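Local coordinates for protein alkane monooxygenase (Geobacillus thermodenitrificans, PDB 3B9O) that belongs to the luciferase-like monooxygenases, a flavin-dependent family with a TIM-barrel fold, and carries flavin mononucleotide in this model, at residues Thr40-Ala43 against Gln44-Glu47; Asp71-Arg75 against Glu76-Ile80; Trp303-Glu306 against Gly307-His311. All blocks are in the same frame, centred on the assembly; numbering follows the deposited sequence.

Interaction 1: Thr40-Ala43 against Gln44-Glu47; sequences TELA and QLLE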
loop_
_atom_site.group_PDB
_atom_site.type_symbol
_atom_site.label_atom_id
_atom_site.label_comp_id
_atom_site.label_asym_id
_atom_site.label_seq_id
_atom_site.Cartn_x
_atom_site.Cartn_y
_atom_site.Cartn_z
ATOM N N THR A 40 3.851 -11.371 13.731
ATOM C CA THR A 40 5.049 -12.184 13.452
ATOM C C THR A 40 4.659 -13.510 12.761
ATOM O O THR A 40 5.315 -13.934 11.807
ATOM C CB THR A 40 5.898 -12.459 14.722
ATOM O OG1 THR A 40 5.107 -13.117 15.737
ATOM C CG2 THR A 40 6.476 -11.142 15.258
ATOM N N GLU A 41 3.598 -14.154 13.236
ATOM C CA GLU A 41 3.110 -15.400 12.595
ATOM C C GLU A 41 2.682 -15.107 11.148
ATOM O O GLU A 41 3.005 -15.860 10.234
ATOM C CB GLU A 41 1.930 -15.944 13.375
ATOM C CG GLU A 41 2.311 -16.695 14.696
ATOM C CD GLU A 41 1.127 -16.793 15.676
ATOM O OE1 GLU A 41 -0.039 -16.669 15.246
ATOM O OE2 GLU A 41 1.389 -16.971 16.893
ATOM N N LEU A 42 1.935 -14.025 10.945
ATOM C CA LEU A 42 1.621 -13.571 9.564
ATOM C C LEU A 42 2.873 -13.426 8.655
ATOM O O LEU A 42 2.933 -13.981 7.535
ATOM C CB LEU A 42 0.772 -12.291 9.577
ATOM C CG LEU A 42 0.361 -11.696 8.222
ATOM C CD1 LEU A 42 -0.389 -12.754 7.313
ATOM C CD2 LEU A 42 -0.465 -10.385 8.369
ATOM N N ALA A 43 3.850 -12.667 9.145
ATOM C CA ALA A 43 5.075 -12.408 8.400
ATOM C C ALA A 43 5.739 -13.740 8.038
ATOM O O ALA A 43 6.146 -13.950 6.889
ATOM C CB ALA A 43 6.046 -11.520 9.234
ATOM N N GLN A 44 5.772 -14.657 9.008
ATOM C CA GLN A 44 6.365 -15.966 8.789
ATOM C C GLN A 44 5.595 -16.775 7.731
ATOM O O GLN A 44 6.209 -17.410 6.862
ATOM C CB GLN A 44 6.470 -16.756 10.108
ATOM C CG GLN A 44 7.603 -16.260 11.041
ATOM C CD GLN A 44 7.492 -16.892 12.430
ATOM O OE1 GLN A 44 6.442 -16.835 13.111
ATOM N NE2 GLN A 44 8.556 -17.528 12.840
ATOM N N LEU A 45 4.268 -16.777 7.854
ATOM C CA LEU A 45 3.375 -17.399 6.839
ATOM C C LEU A 45 3.671 -16.821 5.432
ATOM O O LEU A 45 3.854 -17.574 4.454
ATOM C CB LEU A 45 1.891 -17.218 7.217
ATOM C CG LEU A 45 0.906 -17.583 6.092
ATOM C CD1 LEU A 45 0.941 -19.088 5.822
ATOM C CD2 LEU A 45 -0.498 -17.135 6.486
ATOM N N LEU A 46 3.730 -15.491 5.313
ATOM C CA LEU A 46 3.861 -14.854 3.994
ATOM C C LEU A 46 5.212 -15.192 3.361
ATOM O O LEU A 46 5.313 -15.356 2.146
ATOM C CB LEU A 46 3.672 -13.317 4.096
ATOM C CG LEU A 46 2.255 -12.942 4.572
ATOM C CD1 LEU A 46 2.103 -11.433 4.627
ATOM C CD2 LEU A 46 1.157 -13.560 3.688
ATOM N N GLU A 47 6.254 -15.239 4.190
ATOM C CA GLU A 47 7.581 -15.600 3.700
ATOM C C GLU A 47 7.616 -17.060 3.259
ATOM O O GLU A 47 8.193 -17.357 2.228
ATOM C CB GLU A 47 8.653 -15.302 4.748
ATOM C CG GLU A 47 10.044 -15.646 4.269
ATOM C CD GLU A 47 11.098 -14.756 4.876
ATOM O OE1 GLU A 47 11.822 -15.204 5.794
ATOM O OE2 GLU A 47 11.183 -13.614 4.452
#

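Interaction 2: Asp71-Arg75 against Glu76-Ile80; sequences DTAVR and EAVQI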
loop_
_atom_site.group_PDB
_atom_site.type_symbol
_atom_site.label_atom_id
_atom_site.label_comp_id
_atom_site.label_asym_id
_atom_site.label_seq_id
_atom_site.Cartn_x
_atom_site.Cartn_y
_atom_site.Cartn_z
ATOM N N ASP A 71 -20.652 6.449 14.528
ATOM C CA ASP A 71 -21.237 5.312 15.270
ATOM C C ASP A 71 -21.330 3.990 14.512
ATOM O O ASP A 71 -21.115 2.935 15.098
ATOM C CB ASP A 71 -22.599 5.648 15.940
ATOM C CG ASP A 71 -22.468 6.703 17.070
ATOM O OD1 ASP A 71 -21.348 7.107 17.464
ATOM O OD2 ASP A 71 -23.517 7.159 17.562
ATOM N N THR A 72 -21.679 4.028 13.231
ATOM C CA THR A 72 -21.676 2.796 12.424
ATOM C C THR A 72 -20.266 2.200 12.301
ATOM O O THR A 72 -20.073 0.997 12.501
ATOM C CB THR A 72 -22.264 3.017 11.016
ATOM O OG1 THR A 72 -23.617 3.479 11.144
ATOM C CG2 THR A 72 -22.271 1.727 10.231
ATOM N N ALA A 73 -19.283 3.050 11.977
ATOM C CA ALA A 73 -17.887 2.606 11.907
ATOM C C ALA A 73 -17.455 1.974 13.230
ATOM O O ALA A 73 -16.824 0.914 13.243
ATOM C CB ALA A 73 -16.990 3.771 11.547
ATOM N N VAL A 74 -17.817 2.621 14.349
ATOM C CA VAL A 74 -17.480 2.119 15.683
ATOM C C VAL A 74 -18.139 0.737 15.910
ATOM O O VAL A 74 -17.460 -0.238 16.274
ATOM C CB VAL A 74 -17.799 3.161 16.826
ATOM C CG1 VAL A 74 -17.661 2.516 18.182
ATOM C CG2 VAL A 74 -16.855 4.409 16.740
ATOM N N ARG A 75 -19.453 0.632 15.652
ATOM C CA ARG A 75 -20.196 -0.632 15.893
ATOM C C ARG A 75 -19.707 -1.803 15.031
ATOM O O ARG A 75 -19.668 -2.962 15.455
ATOM C CB ARG A 75 -21.704 -0.420 15.646
ATOM C CG ARG A 75 -22.620 -1.595 16.055
ATOM C CD ARG A 75 -24.113 -1.124 16.188
ATOM N NE ARG A 75 -24.394 0.022 15.310
ATOM C CZ ARG A 75 -24.791 1.244 15.691
ATOM N NH1 ARG A 75 -25.048 1.544 16.970
ATOM N NH2 ARG A 75 -24.959 2.180 14.763
ATOM N N GLU A 76 -19.384 -1.485 13.787
ATOM C CA GLU A 76 -19.005 -2.502 12.800
ATOM C C GLU A 76 -17.474 -2.672 12.717
ATOM O O GLU A 76 -16.981 -3.392 11.842
ATOM C CB GLU A 76 -19.528 -2.064 11.428
ATOM C CG GLU A 76 -21.039 -1.939 11.339
ATOM C CD GLU A 76 -21.725 -3.226 10.894
ATOM O OE1 GLU A 76 -21.046 -4.141 10.369
ATOM O OE2 GLU A 76 -22.959 -3.306 11.060
ATOM N N ALA A 77 -16.740 -1.981 13.590
ATOM C CA ALA A 77 -15.253 -1.971 13.566
ATOM C C ALA A 77 -14.625 -1.597 12.193
ATOM O O ALA A 77 -13.608 -2.189 11.749
ATOM C CB ALA A 77 -14.707 -3.296 14.092
ATOM N N VAL A 78 -15.225 -0.607 11.553
ATOM C CA VAL A 78 -14.798 -0.124 10.229
ATOM C C VAL A 78 -13.565 0.790 10.371
ATOM O O VAL A 78 -13.680 2.011 10.434
ATOM C CB VAL A 78 -16.001 0.565 9.457
ATOM C CG1 VAL A 78 -15.517 1.243 8.140
ATOM C CG2 VAL A 78 -17.106 -0.458 9.174
ATOM N N GLN A 79 -12.380 0.168 10.491
ATOM C CA GLN A 79 -11.104 0.897 10.562
ATOM C C GLN A 79 -10.952 1.750 11.827
ATOM O O GLN A 79 -10.115 2.624 11.888
ATOM C CB GLN A 79 -10.843 1.688 9.273
ATOM C CG GLN A 79 -10.481 0.708 8.134
ATOM C CD GLN A 79 -10.211 1.332 6.771
ATOM O OE1 GLN A 79 -9.629 2.412 6.658
ATOM N NE2 GLN A 79 -10.615 0.623 5.719
ATOM N N ILE A 80 -11.801 1.460 12.821
ATOM C CA ILE A 80 -11.701 1.987 14.193
ATOM C C ILE A 80 -12.143 0.813 15.109
ATOM O O ILE A 80 -13.119 0.136 14.827
ATOM C CB ILE A 80 -12.513 3.324 14.388
ATOM C CG1 ILE A 80 -12.141 3.997 15.743
ATOM C CG2 ILE A 80 -14.053 3.083 14.178
ATOM C CD1 ILE A 80 -12.677 5.404 15.978
HETATM O O HOH W 1 -14.975 -0.603 16.710
#

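Interaction 3: Trp303-Glu306 against Gly307-His311; sequences WSLE and GHLAH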
loop_
_atom_site.group_PDB
_atom_site.type_symbol
_atom_site.label_atom_id
_atom_site.label_comp_id
_atom_site.label_asym_id
_atom_site.label_seq_id
_atom_site.Cartn_x
_atom_site.Cartn_y
_atom_site.Cartn_z
ATOM N N TRP A 303 -21.294 -10.751 5.363
ATOM C CA TRP A 303 -21.044 -9.460 4.711
ATOM C C TRP A 303 -22.021 -8.455 5.269
ATOM O O TRP A 303 -23.242 -8.683 5.196
ATOM C CB TRP A 303 -21.252 -9.588 3.214
ATOM C CG TRP A 303 -20.730 -8.477 2.315
ATOM C CD1 TRP A 303 -21.475 -7.511 1.663
ATOM C CD2 TRP A 303 -19.377 -8.296 1.882
ATOM N NE1 TRP A 303 -20.652 -6.725 0.894
ATOM C CE2 TRP A 303 -19.364 -7.194 0.997
ATOM C CE3 TRP A 303 -18.164 -8.943 2.178
ATOM C CZ2 TRP A 303 -18.184 -6.736 0.392
ATOM C CZ3 TRP A 303 -16.985 -8.482 1.574
ATOM C CH2 TRP A 303 -17.012 -7.391 0.690
ATOM N N SER A 304 -21.485 -7.373 5.852
ATOM C CA SER A 304 -22.312 -6.388 6.539
ATOM C C SER A 304 -22.505 -5.162 5.686
ATOM O O SER A 304 -21.611 -4.331 5.566
ATOM C CB SER A 304 -21.727 -5.965 7.887
ATOM O OG SER A 304 -22.602 -5.025 8.508
ATOM N N LEU A 305 -23.698 -5.047 5.110
ATOM C CA LEU A 305 -24.051 -3.883 4.298
ATOM C C LEU A 305 -23.776 -2.558 5.024
ATOM O O LEU A 305 -23.268 -1.615 4.426
ATOM C CB LEU A 305 -25.520 -3.974 3.852
ATOM C CG LEU A 305 -25.987 -3.088 2.690
ATOM C CD1 LEU A 305 -26.761 -1.902 3.169
ATOM C CD2 LEU A 305 -24.846 -2.658 1.735
ATOM N N GLU A 306 -24.127 -2.490 6.307
ATOM C CA GLU A 306 -23.981 -1.263 7.073
ATOM C C GLU A 306 -22.504 -0.834 7.257
ATOM O O GLU A 306 -22.159 0.347 7.135
ATOM C CB GLU A 306 -24.705 -1.435 8.414
ATOM C CG GLU A 306 -25.295 -0.153 8.968
ATOM C CD GLU A 306 -26.560 0.364 8.238
ATOM O OE1 GLU A 306 -26.936 1.518 8.487
ATOM O OE2 GLU A 306 -27.167 -0.336 7.425
ATOM N N GLY A 307 -21.638 -1.809 7.518
ATOM C CA GLY A 307 -20.203 -1.561 7.556
ATOM C C GLY A 307 -19.678 -1.055 6.229
ATOM O O GLY A 307 -18.962 -0.053 6.177
ATOM N N HIS A 308 -20.091 -1.710 5.139
ATOM C CA HIS A 308 -19.740 -1.181 3.808
ATOM C C HIS A 308 -20.261 0.201 3.502
ATOM O O HIS A 308 -19.553 0.990 2.917
ATOM C CB HIS A 308 -20.107 -2.159 2.710
ATOM C CG HIS A 308 -19.378 -3.450 2.849
ATOM N ND1 HIS A 308 -18.086 -3.613 2.417
ATOM C CD2 HIS A 308 -19.726 -4.612 3.448
ATOM C CE1 HIS A 308 -17.682 -4.835 2.693
ATOM N NE2 HIS A 308 -18.659 -5.462 3.322
ATOM N N LEU A 309 -21.484 0.515 3.925
ATOM C CA LEU A 309 -21.969 1.893 3.753
ATOM C C LEU A 309 -21.081 2.908 4.464
ATOM O O LEU A 309 -20.806 3.994 3.929
ATOM C CB LEU A 309 -23.428 2.021 4.218
ATOM C CG LEU A 309 -24.679 1.900 3.335
ATOM C CD1 LEU A 309 -24.468 1.663 1.866
ATOM C CD2 LEU A 309 -25.656 0.913 3.957
ATOM N N ALA A 310 -20.640 2.575 5.674
ATOM C CA ALA A 310 -19.747 3.457 6.435
ATOM C C ALA A 310 -18.434 3.679 5.677
ATOM O O ALA A 310 -17.961 4.823 5.560
ATOM C CB ALA A 310 -19.485 2.893 7.867
ATOM N N HIS A 311 -17.891 2.595 5.121
ATOM C CA HIS A 311 -16.611 2.653 4.391
ATOM C C HIS A 311 -16.738 3.514 3.149
ATOM O O HIS A 311 -15.905 4.367 2.880
ATOM C CB HIS A 311 -16.169 1.243 3.992
ATOM C CG HIS A 311 -14.749 1.165 3.538
ATOM N ND1 HIS A 311 -14.021 -0.004 3.563
ATOM C CD2 HIS A 311 -13.907 2.118 3.071
ATOM C CE1 HIS A 311 -12.800 0.228 3.114
ATOM N NE2 HIS A 311 -12.699 1.510 2.828
#

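Interaction 1: Thr40-Ala43 against Gln44-Glu47
Thr40 gives its carbonyl O to the backbone N of Gln44 at 2.9 Å, the first of four i to i+4 bonds that run unbroken through this part of helix 36-48. Next along, Glu41 O takes Leu45 N at 2.8 Å with a nearly straight N-H (169°), while the carboxylate of Glu41 reaches away to a salt bridge with Arg32. Leu42 has the main side-chain contact. Its CG stands anti to the backbone N (chi1 -180°), which lays the isobutyl group along the helix toward the following turn, and there CD1 rests 3.8 Å from CG of Leu46, with both methyls of Leu46 at about the same range. Leu46 also brings its CG to 3.2 Å from Leu42 O, the carbonyl that its own N binds at 2.8 Å; one carbonyl thus takes the N-H and has the branch carbon of the same leucine against it. CD1 of Leu42 only grazes CD2 of Leu45, at 4.5 Å. Ala43 O closes the series on Glu47 N at 3.0 Å; the Glu47 carboxylate accepts the backbone N-H groups of Lys97, His98 and Leu99. With Leu42 and Leu46 facing strand 6-12, and Leu42 and Leu45 meeting Phe386 of helix 384-399, this is an amphipathic outer helix of a TIM barrel.

Interaction 2: Asp71-Arg75 against Glu76-Ile80
A Schellman motif ends helix 71-75, and the contact between Ala73 and Val78 is its signature: Val78 N donates to Ala73 O at 2.8 Å, lying in the carbonyl plane on a lone pair. The companion bond, Ala77 N to Val74 O, is longer at 3.3 Å, and its donor stands well above the carbonyl plane, 71° out of it. Ala77 makes the reversal possible by taking a positive phi (53°), a left-handed conformation at a residue that is not glycine. One residue earlier, Glu76 N still closes an i to i+4 helical bond to Thr72 O at 2.9 Å; the Thr72 and Glu76 side chains run side by side, CG2 of Thr72 being 4.0 Å from CG of Glu76. Once the chain has turned back, apolar groups seal the end: CB of Ala73 meets CB of Val78 at 4.0 Å, and CG2 of Ile80 sits 4.0 Å from CG2 of Val74, crossing it at a slant, while also touching Ala73 CB. A water donates to Val74 O at 2.5 Å and to Ile80 O, bridging helix end and loop. Thr72 and Glu76 face Glu306 of helix 305-316, the Glu76 carboxylate bonds Ser304, and the loop goes on toward helix 89-94.

Interaction 3: Trp303-Glu306 against Gly307-His311
Backbone bonds from Leu309 N to Leu305 O (2.8 Å) and from Ala310 N to Glu306 O (3.1 Å) carry helix 305-316 on from its start, with Ser304 at the N-cap position. Just ahead of that cap, Trp303 reaches its indole forward alongside the first turn and makes an offset stack with His308, five residues on. A chi1 of -61° puts CG of His308 beside its backbone N and turns the imidazole toward Trp303. Both residues are buried and held from outside: Trp303 NE1 donates to Met341 O, and His20 meets the imidazole edge-to-face. The carboxylate of Glu306 is bonded by the hydroxyl of Tyr66, which ties the helix start to another part of the chain. Leu305 and Leu309 lie on a common flank, against Met341 of helix 334-341, the helix that also supplies the carbonyl for the indole N-H. Met341 therefore meets this start of helix 305-316 in two ways, through its backbone at Trp303 and through its side chain at the two leucines. In the stack itself, NE2 of His308 lies over one face of the indole, above its centre, and the six-membered ring of Trp303 and the imidazole have centroids 3.9 Å apart and planes inclined by 22°.

From the N terminus the three contacts come strictly in series; none nests in or crosses another, and each joins consecutive residues and so encloses no intervening loop. Interaction 1 lies within helix 36-48, on the outside of the barrel, in the connection from strand 6-12 to strand 53-57, its centre about 27 Å from that of interaction 2 and 29 Å from that of interaction 3. Interaction 2 turns the chain after strand 53-57, the side chain of Val78 about 12 Å from the bound flavin mononucleotide. Interaction 3 starts a helix more than 200 residues later, yet its centre is only about 9 Å from that of interaction 2. Thr72, Val78 and Gln79 pack on Glu306, Gly307 and His311, joining excursions from two distant parts of the sequence.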